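Local coordinates for protein C-type lectin domain family 4 member F (Mus musculus, PDB 6JJJ) that serves as a Kupffer cell receptor that binds galactose and fucose through its calcium-binding C-type lectin domain and could take part in endocytosis, at residues A[62-65]-A[66-69]; A[29-33]-A[34-38]. All blocks are in the same frame, centred on the assembly; numbering follows the deposited sequence.

Interaction 1 (A[62-65]-A[66-69]); sequences VTSQ and EEQA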
loop_
_atom_site.group_PDB
_atom_site.type_symbol
_atom_site.label_atom_id
_atom_site.label_comp_id
_atom_site.label_asym_id
_atom_site.label_seq_id
_atom_site.Cartn_x
_atom_site.Cartn_y
_atom_site.Cartn_z
ATOM N N VAL A 62 -9.523 -3.601 22.142
ATOM C CA VAL A 62 -8.705 -4.796 22.342
ATOM C C VAL A 62 -9.631 -5.989 22.575
ATOM O O VAL A 62 -10.079 -6.234 23.700
ATOM C CB VAL A 62 -7.703 -4.634 23.494
ATOM C CG1 VAL A 62 -6.643 -3.597 23.140
ATOM C CG2 VAL A 62 -8.417 -4.243 24.782
ATOM N N THR A 63 -9.912 -6.745 21.514
ATOM C CA THR A 63 -10.587 -8.026 21.677
ATOM C C THR A 63 -9.649 -9.107 22.202
ATOM O O THR A 63 -10.118 -10.091 22.782
ATOM C CB THR A 63 -11.199 -8.481 20.349
ATOM O OG1 THR A 63 -11.872 -9.735 20.532
ATOM C CG2 THR A 63 -10.125 -8.637 19.279
ATOM N N SER A 64 -8.339 -8.939 22.011
ATOM C CA SER A 64 -7.344 -9.922 22.408
ATOM C C SER A 64 -6.154 -9.196 23.026
ATOM O O SER A 64 -6.130 -7.964 23.116
ATOM C CB SER A 64 -6.922 -10.778 21.207
ATOM O OG SER A 64 -6.437 -9.970 20.145
ATOM N N GLN A 65 -5.154 -9.971 23.449
ATOM C CA GLN A 65 -3.933 -9.431 24.039
ATOM C C GLN A 65 -2.809 -9.278 23.025
ATOM O O GLN A 65 -2.034 -8.320 23.108
ATOM C CB GLN A 65 -3.458 -10.328 25.187
ATOM C CG GLN A 65 -2.891 -11.669 24.743
ATOM C CD GLN A 65 -2.573 -12.583 25.913
ATOM O OE1 GLN A 65 -2.672 -12.184 27.074
ATOM N NE2 GLN A 65 -2.190 -13.819 25.610
ATOM N N GLU A 66 -2.685 -10.219 22.084
ATOM C CA GLU A 66 -1.737 -10.049 20.989
ATOM C C GLU A 66 -2.056 -8.800 20.180
ATOM O O GLU A 66 -1.165 -8.227 19.542
ATOM C CB GLU A 66 -1.738 -11.281 20.086
ATOM C CG GLU A 66 -0.866 -12.420 20.592
ATOM C CD GLU A 66 -0.531 -13.430 19.508
ATOM O OE1 GLU A 66 -1.004 -13.264 18.364
ATOM O OE2 GLU A 66 0.213 -14.389 19.800
ATOM N N GLU A 67 -3.325 -8.384 20.167
ATOM C CA GLU A 67 -3.686 -7.116 19.542
ATOM C C GLU A 67 -2.989 -5.952 20.235
ATOM O O GLU A 67 -2.436 -5.064 19.576
ATOM C CB GLU A 67 -5.200 -6.928 19.569
ATOM C CG GLU A 67 -5.654 -5.582 19.030
ATOM C CD GLU A 67 -7.146 -5.529 18.785
ATOM O OE1 GLU A 67 -7.867 -6.409 19.298
ATOM O OE2 GLU A 67 -7.601 -4.604 18.079
ATOM N N GLN A 68 -3.020 -5.934 21.573
ATOM C CA GLN A 68 -2.365 -4.858 22.311
ATOM C C GLN A 68 -0.879 -4.798 21.985
ATOM O O GLN A 68 -0.300 -3.708 21.896
ATOM C CB GLN A 68 -2.571 -5.033 23.819
ATOM C CG GLN A 68 -1.815 -3.998 24.646
ATOM C CD GLN A 68 -2.588 -3.507 25.861
ATOM O OE1 GLN A 68 -3.728 -3.906 26.096
ATOM N NE2 GLN A 68 -1.966 -2.623 26.636
ATOM N N ALA A 69 -0.242 -5.958 21.808
ATOM C CA ALA A 69 1.169 -5.967 21.441
ATOM C C ALA A 69 1.386 -5.194 20.149
ATOM O O ALA A 69 2.263 -4.327 20.072
ATOM C CB ALA A 69 1.670 -7.405 21.301
#
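Ser64 and Glu67 form a local helix N-cap at the start of helix 65-75, where the loop after strand 58-59 turns into the helix within the C-type lectin domain. Ser64 is the N-cap residue. Its OG stands between its own backbone N and carbonyl carbon and faces the first turn. There it accepts a weak hydrogen bond from Glu67 N, 3.5 Å from Ser64 OG. The hydroxyl also lies against the base of the glutamate side chain, with Ser64 OG 3.3 Å from Glu67 CB.

Glu67 reaches back past the cap. Its CG is anti to the backbone N (chi1 176°), and the chain stays extended beyond that. This carries the carboxylate to Thr63, whose side chain it crosses at about a right angle. Thr63 N donates to Glu67 OE1 at 3.0 Å, with a bent N-H...O angle of 138°. The donor comes from above the carboxylate plane, 37° out of it. The methyl of Thr63 lies beside the same oxygen, and Val62 CA is 3.5 Å from Glu67 OE1. The Ser-X-X-Glu sequence recalls a capping box, but here the carboxylate takes the amide one residue before the cap.

Further on, Ala69 N donates to Gln65 O at 3.2 Å, a regular helical bond. Val62 and Gln68 meet loosely, Val62 CG1 being 4.2 Å from Gln68 OE1. Both side chains also touch Trp135 of strand 135-138.

The other carboxylate oxygen, Glu67 OE2, forms a salt bridge with Lys149 NZ and probably a hydrogen bond with Tyr36 OH. The buried carboxylate thus has partners on both oxygens, and the nearby lysine probably helps to keep it ionised.

Interaction 2 (A[29-33]-A[34-38]); sequences KYFNG and NFYYF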
loop_
_atom_site.group_PDB
_atom_site.type_symbol
_atom_site.label_atom_id
_atom_site.label_comp_id
_atom_site.label_asym_id
_atom_site.label_seq_id
_atom_site.Cartn_x
_atom_site.Cartn_y
_atom_site.Cartn_z
ATOM N N LYS A 29 -2.498 0.732 8.595
ATOM C CA LYS A 29 -1.767 -0.526 8.688
ATOM C C LYS A 29 -2.719 -1.661 9.037
ATOM O O LYS A 29 -3.591 -1.514 9.899
ATOM C CB LYS A 29 -0.643 -0.419 9.717
ATOM C CG LYS A 29 0.647 0.160 9.130
ATOM C CD LYS A 29 0.506 1.663 8.871
ATOM C CE LYS A 29 1.785 2.279 8.305
ATOM N NZ LYS A 29 1.982 1.994 6.855
ATOM N N TYR A 30 -2.554 -2.787 8.349
ATOM C CA TYR A 30 -3.411 -3.948 8.540
ATOM C C TYR A 30 -2.894 -4.826 9.669
ATOM O O TYR A 30 -1.682 -4.986 9.847
ATOM C CB TYR A 30 -3.496 -4.767 7.250
ATOM C CG TYR A 30 -4.257 -6.067 7.396
ATOM C CD1 TYR A 30 -3.618 -7.228 7.816
ATOM C CD2 TYR A 30 -5.614 -6.133 7.115
ATOM C CE1 TYR A 30 -4.309 -8.416 7.953
ATOM C CE2 TYR A 30 -6.316 -7.317 7.249
ATOM C CZ TYR A 30 -5.658 -8.456 7.666
ATOM O OH TYR A 30 -6.355 -9.637 7.800
ATOM N N PHE A 31 -3.825 -5.412 10.419
ATOM C CA PHE A 31 -3.471 -6.369 11.463
ATOM C C PHE A 31 -4.699 -7.198 11.806
ATOM O O PHE A 31 -5.715 -6.649 12.244
ATOM C CB PHE A 31 -2.936 -5.657 12.707
ATOM C CG PHE A 31 -2.709 -6.575 13.874
ATOM C CD1 PHE A 31 -1.518 -7.272 14.003
ATOM C CD2 PHE A 31 -3.687 -6.747 14.837
ATOM C CE1 PHE A 31 -1.308 -8.122 15.072
ATOM C CE2 PHE A 31 -3.483 -7.596 15.908
ATOM C CZ PHE A 31 -2.292 -8.284 16.027
ATOM N N ASN A 32 -4.605 -8.504 11.584
ATOM C CA ASN A 32 -5.594 -9.488 12.029
ATOM C C ASN A 32 -7.032 -9.004 11.829
ATOM O O ASN A 32 -7.823 -8.880 12.765
ATOM C CB ASN A 32 -5.350 -9.871 13.491
ATOM C CG ASN A 32 -4.332 -10.993 13.640
ATOM O OD1 ASN A 32 -4.136 -11.793 12.727
ATOM N ND2 ASN A 32 -3.685 -11.058 14.799
ATOM N N GLY A 33 -7.356 -8.728 10.567
ATOM C CA GLY A 33 -8.708 -8.469 10.133
ATOM C C GLY A 33 -9.088 -7.004 10.050
ATOM O O GLY A 33 -9.926 -6.643 9.216
ATOM N N ASN A 34 -8.499 -6.158 10.885
ATOM C CA ASN A 34 -8.842 -4.746 10.930
ATOM C C ASN A 34 -7.695 -3.893 10.403
ATOM O O ASN A 34 -6.544 -4.332 10.325
ATOM C CB ASN A 34 -9.218 -4.318 12.354
ATOM C CG ASN A 34 -10.393 -5.108 12.914
ATOM O OD1 ASN A 34 -11.547 -4.866 12.544
ATOM N ND2 ASN A 34 -10.108 -6.056 13.801
ATOM N N PHE A 35 -8.035 -2.658 10.042
ATOM C CA PHE A 35 -7.055 -1.649 9.666
ATOM C C PHE A 35 -6.907 -0.633 10.793
ATOM O O PHE A 35 -7.896 -0.219 11.406
ATOM C CB PHE A 35 -7.462 -0.941 8.373
ATOM C CG PHE A 35 -7.163 -1.729 7.130
ATOM C CD1 PHE A 35 -5.898 -1.707 6.564
ATOM C CD2 PHE A 35 -8.151 -2.493 6.525
ATOM C CE1 PHE A 35 -5.624 -2.435 5.419
ATOM C CE2 PHE A 35 -7.883 -3.223 5.382
ATOM C CZ PHE A 35 -6.620 -3.195 4.828
ATOM N N TYR A 36 -5.664 -0.258 11.078
ATOM C CA TYR A 36 -5.349 0.672 12.151
ATOM C C TYR A 36 -4.649 1.896 11.581
ATOM O O TYR A 36 -3.835 1.784 10.659
ATOM C CB TYR A 36 -4.458 0.016 13.206
ATOM C CG TYR A 36 -5.087 -1.171 13.889
ATOM C CD1 TYR A 36 -5.138 -2.413 13.270
ATOM C CD2 TYR A 36 -5.622 -1.052 15.163
ATOM C CE1 TYR A 36 -5.711 -3.499 13.902
ATOM C CE2 TYR A 36 -6.193 -2.131 15.800
ATOM C CZ TYR A 36 -6.236 -3.350 15.170
ATOM O OH TYR A 36 -6.809 -4.420 15.817
ATOM N N TYR A 37 -4.980 3.065 12.126
ATOM C CA TYR A 37 -4.363 4.326 11.733
ATOM C C TYR A 37 -3.735 4.981 12.956
ATOM O O TYR A 37 -4.438 5.299 13.921
ATOM C CB TYR A 37 -5.390 5.262 11.092
ATOM C CG TYR A 37 -4.845 6.632 10.763
ATOM C CD1 TYR A 37 -4.227 6.885 9.546
ATOM C CD2 TYR A 37 -4.950 7.674 11.673
ATOM C CE1 TYR A 37 -3.726 8.141 9.246
ATOM C CE2 TYR A 37 -4.456 8.928 11.382
ATOM C CZ TYR A 37 -3.843 9.157 10.168
ATOM O OH TYR A 37 -3.351 10.411 9.884
ATOM N N PHE A 38 -2.425 5.196 12.905
ATOM C CA PHE A 38 -1.693 5.872 13.971
ATOM C C PHE A 38 -1.488 7.324 13.559
ATOM O O PHE A 38 -0.838 7.600 12.545
ATOM C CB PHE A 38 -0.368 5.167 14.249
ATOM C CG PHE A 38 -0.539 3.747 14.707
ATOM C CD1 PHE A 38 -0.751 2.734 13.785
ATOM C CD2 PHE A 38 -0.517 3.426 16.054
ATOM C CE1 PHE A 38 -0.928 1.425 14.196
ATOM C CE2 PHE A 38 -0.690 2.116 16.471
ATOM C CZ PHE A 38 -0.893 1.117 15.544
#
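Tyr30 and Phe35 meet as a T-shaped pair on one face of a tight hairpin. The edge of the Tyr30 ring points at the face of Phe35, with centroids 5.4 Å apart and planes at 73°. Tyr30 CD2 does the touching, 3.9 Å from Phe35 CZ and toward the rim of that ring. The torsions bring the two together. Tyr30 has CG anti to its backbone N (chi1 174°), whereas Phe35 has CG anti to its carbonyl carbon (chi1 -79°). This turns the Phe35 ring back toward the first strand, with a face presented to the Tyr30 edge, and its CE1 comes 3.6 Å from Tyr30 CB.

The backbone is a two-residue beta hairpin, closed by a type I' turn from Phe31 to Asn34. Gly33 sits in the turn at a positive phi suited to glycine. Lys29 with Tyr36 and Phe31 with Asn34 are hydrogen-bonded pairs, each with both bonds made. Tyr30 with Phe35 is the non-hydrogen-bonded pair between them. Strand 34-38 continues the sheet to strand 147-151.

Phe31 and Tyr36 lie on the face opposite to the T-shaped pair. The edge of Tyr36 is turned to the first strand, and Tyr36 CE1 is 3.7 Å from Phe31 CB. Phe31 O lies in the plane of the Tyr36 ring, 3.6 Å from Tyr36 CE1, and Lys29 O sits at the same ring's edge. Phe31 stacks on Phe70 of helix 65-75. Across the subunit boundary, Tyr30 packs on Ala25 of a second copy of the protein.

Interaction 2 comes first in the chain, and interaction 1 follows after helix 45-54 and strand 58-59. Their centres are about 12 Å apart, yet they touch directly. The hairpin face that carries Phe31 and Tyr36 lies against the first turn of helix 65-75. Glu67 OE2 and Tyr36 OH probably share a hydrogen bond, modelled at 2.4 Å, a value uncertain at this resolution. Phe31 CE2 packs 3.7 Å from Glu67 CA. Glu67 is thus common to the helix cap and the hairpin junction. Neither contact contains a calcium ligand. The ions are held by other residues, among them Glu126 and Asn136.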